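Local coordinates for xylose isomerase domain protein (Alicyclobacillus acidocaldarius subsp. acidocaldarius, PDB 3U0H) that is a putative isomerase of the xylose isomerase-like TIM-barrel family, its substrate not established, at residues A216-R221 and E250-T255. Sequence-based numbering, arbitrary orientation. Where two conformers were deposited one is given.
Sequences AHDGKR and EVLHET. With EDO (1,2-ethanediol), chain D.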
loop_
_atom_site.group_PDB
_atom_site.type_symbol
_atom_site.label_atom_id
_atom_site.label_comp_id
_atom_site.label_asym_id
_atom_site.label_seq_id
_atom_site.Cartn_x
_atom_site.Cartn_y
_atom_site.Cartn_z
ATOM N N ALA A 216 -9.125 8.717 40.213
ATOM C CA ALA A 216 -10.192 7.909 39.688
ATOM C C ALA A 216 -9.652 6.520 39.293
ATOM O O ALA A 216 -8.535 6.401 38.742
ATOM C CB ALA A 216 -10.892 8.631 38.537
ATOM N N HIS A 217 -10.389 5.475 39.691
ATOM C CA HIS A 217 -10.025 4.085 39.368
ATOM C C HIS A 217 -10.834 3.532 38.228
ATOM O O HIS A 217 -12.050 3.625 38.211
ATOM C CB HIS A 217 -10.167 3.194 40.575
ATOM C CG HIS A 217 -9.446 1.872 40.447
ATOM N ND1 HIS A 217 -9.883 0.877 39.626
ATOM C CD2 HIS A 217 -8.330 1.358 41.133
ATOM C CE1 HIS A 217 -9.063 -0.212 39.756
ATOM N NE2 HIS A 217 -8.114 0.090 40.675
ATOM N N ASP A 218 -10.130 2.934 37.284
ATOM C CA ASP A 218 -10.678 2.424 36.045
ATOM C C ASP A 218 -11.808 1.467 36.210
ATOM O O ASP A 218 -12.678 1.380 35.321
ATOM C CB ASP A 218 -9.576 1.725 35.267
ATOM C CG ASP A 218 -10.000 1.325 33.922
ATOM O OD1 ASP A 218 -10.412 2.187 33.117
ATOM O OD2 ASP A 218 -9.933 0.124 33.660
ATOM N N GLY A 219 -11.775 0.773 37.342
ATOM C CA GLY A 219 -12.600 -0.393 37.637
ATOM C C GLY A 219 -13.740 -0.040 38.571
ATOM O O GLY A 219 -14.560 -0.885 38.857
ATOM N N LYS A 220 -13.779 1.211 39.029
ATOM C CA LYS A 220 -14.736 1.700 40.047
ATOM C C LYS A 220 -15.454 3.006 39.606
ATOM O O LYS A 220 -15.212 4.068 40.146
ATOM C CB LYS A 220 -14.003 1.941 41.384
ATOM C CG LYS A 220 -13.171 0.755 41.800
ATOM C CD LYS A 220 -12.473 0.908 43.146
ATOM C CE LYS A 220 -11.259 -0.013 43.229
ATOM N NZ LYS A 220 -10.321 0.355 44.320
ATOM N N ARG A 221 -16.294 2.884 38.579
ATOM C CA ARG A 221 -16.959 3.992 37.923
ATOM C C ARG A 221 -18.426 4.185 38.370
ATOM O O ARG A 221 -19.042 3.351 39.022
ATOM C CB ARG A 221 -16.932 3.792 36.383
ATOM C CG ARG A 221 -15.579 3.381 35.750
ATOM C CD ARG A 221 -15.609 3.480 34.225
ATOM N NE ARG A 221 -14.334 3.085 33.676
ATOM C CZ ARG A 221 -14.058 3.043 32.376
ATOM N NH1 ARG A 221 -15.005 3.350 31.481
ATOM N NH2 ARG A 221 -12.835 2.707 31.978
ATOM N N GLU A 250 -20.508 2.622 29.590
ATOM C CA GLU A 250 -19.583 1.604 30.174
ATOM C C GLU A 250 -19.243 2.025 31.610
ATOM O O GLU A 250 -18.412 2.924 31.820
ATOM C CB GLU A 250 -18.288 1.397 29.352
ATOM C CG GLU A 250 -17.403 0.227 29.897
ATOM C CD GLU A 250 -16.114 -0.076 29.120
ATOM O OE1 GLU A 250 -15.167 0.751 29.083
ATOM O OE2 GLU A 250 -16.014 -1.198 28.571
ATOM N N VAL A 251 -19.911 1.396 32.583
ATOM C CA VAL A 251 -19.730 1.731 33.996
ATOM C C VAL A 251 -19.087 0.545 34.696
ATOM O O VAL A 251 -19.777 -0.219 35.355
ATOM C CB VAL A 251 -21.047 2.178 34.647
ATOM C CG1 VAL A 251 -20.840 2.480 36.118
ATOM C CG2 VAL A 251 -21.574 3.423 33.926
ATOM N N LEU A 252 -17.780 0.354 34.479
ATOM C CA LEU A 252 -17.095 -0.776 35.071
ATOM C C LEU A 252 -17.194 -0.595 36.592
ATOM O O LEU A 252 -17.119 0.513 37.076
ATOM C CB LEU A 252 -15.630 -0.885 34.614
ATOM C CG LEU A 252 -15.378 -1.011 33.102
ATOM C CD1 LEU A 252 -13.886 -1.161 32.823
ATOM C CD2 LEU A 252 -16.087 -2.192 32.467
ATOM N N HIS A 253 -17.410 -1.672 37.330
ATOM C CA HIS A 253 -17.589 -1.580 38.782
ATOM C C HIS A 253 -17.167 -2.881 39.448
ATOM O O HIS A 253 -17.253 -3.957 38.830
ATOM C CB HIS A 253 -19.045 -1.266 39.072
ATOM C CG HIS A 253 -19.995 -2.283 38.503
ATOM N ND1 HIS A 253 -20.374 -2.271 37.208
ATOM C CD2 HIS A 253 -20.603 -3.418 39.094
ATOM C CE1 HIS A 253 -21.209 -3.312 36.977
ATOM N NE2 HIS A 253 -21.347 -4.021 38.135
ATOM N N GLU A 254 -16.690 -2.826 40.696
ATOM C CA GLU A 254 -16.240 -4.075 41.399
ATOM C C GLU A 254 -17.335 -4.704 42.263
ATOM O O GLU A 254 -17.291 -5.907 42.593
ATOM C CB GLU A 254 -15.006 -3.798 42.271
ATOM C CG GLU A 254 -13.769 -3.436 41.468
ATOM C CD GLU A 254 -12.488 -3.366 42.304
ATOM O OE1 GLU A 254 -12.506 -3.549 43.565
ATOM O OE2 GLU A 254 -11.442 -3.131 41.652
ATOM N N THR A 255 -18.315 -3.865 42.581
ATOM C CA THR A 255 -19.379 -4.196 43.489
ATOM C C THR A 255 -20.741 -3.823 42.886
ATOM O O THR A 255 -20.825 -2.938 42.095
ATOM C CB THR A 255 -19.168 -3.406 44.797
ATOM O OG1 THR A 255 -18.894 -2.032 44.485
ATOM C CG2 THR A 255 -17.979 -3.997 45.600
HETATM C C1 EDO D . -10.972 -0.890 29.639
HETATM O O1 EDO D . -11.343 -1.649 30.792
HETATM C C2 EDO D . -9.806 -0.022 30.084
HETATM O O2 EDO D . -10.324 1.218 30.571
#
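Arg221 runs alongside Leu252, and Arg221 N hydrogen-bonds Leu252 O (2.9 Å). Arg221 CG lies anti to the carbonyl carbon (chi1 -47°), and from there the chain extends along 250-255. Arg221 CB lies near Val251 CG1, and both CB and CG approach Leu252 O. Arg221 CD passes Leu252 N and comes within 3.7 Å of Glu250 O. Arg221 NE, at the end of the extended chain, bonds Asp218 O of its own loop (2.9 Å). Arg221 NH2 reaches Asp218 OD1 at 2.7 Å, meeting that oxygen from above the carboxylate plane. Arg221 NH1 makes a weak bond to Glu250 O (3.5 Å). It also pairs with Glu250 OE1 by charge alone; that oxygen lies well out of the guanidinium plane, and the two flat groups stand 76° apart. Leu252 CD1 sits over one guanidinium face, offset toward its rim. Asp179 adds a second carboxylate at NH1, and Tyr181 a cation-pi contact. Replacing Arg221 by alanine would probably leave the carboxylates of Asp218 and Glu250 without their shared positive partner. The salt-bridge network ties together the loops after strands 201-206 and 246-249, at the C-terminal mouth of the TIM barrel, where this fold carries its active site.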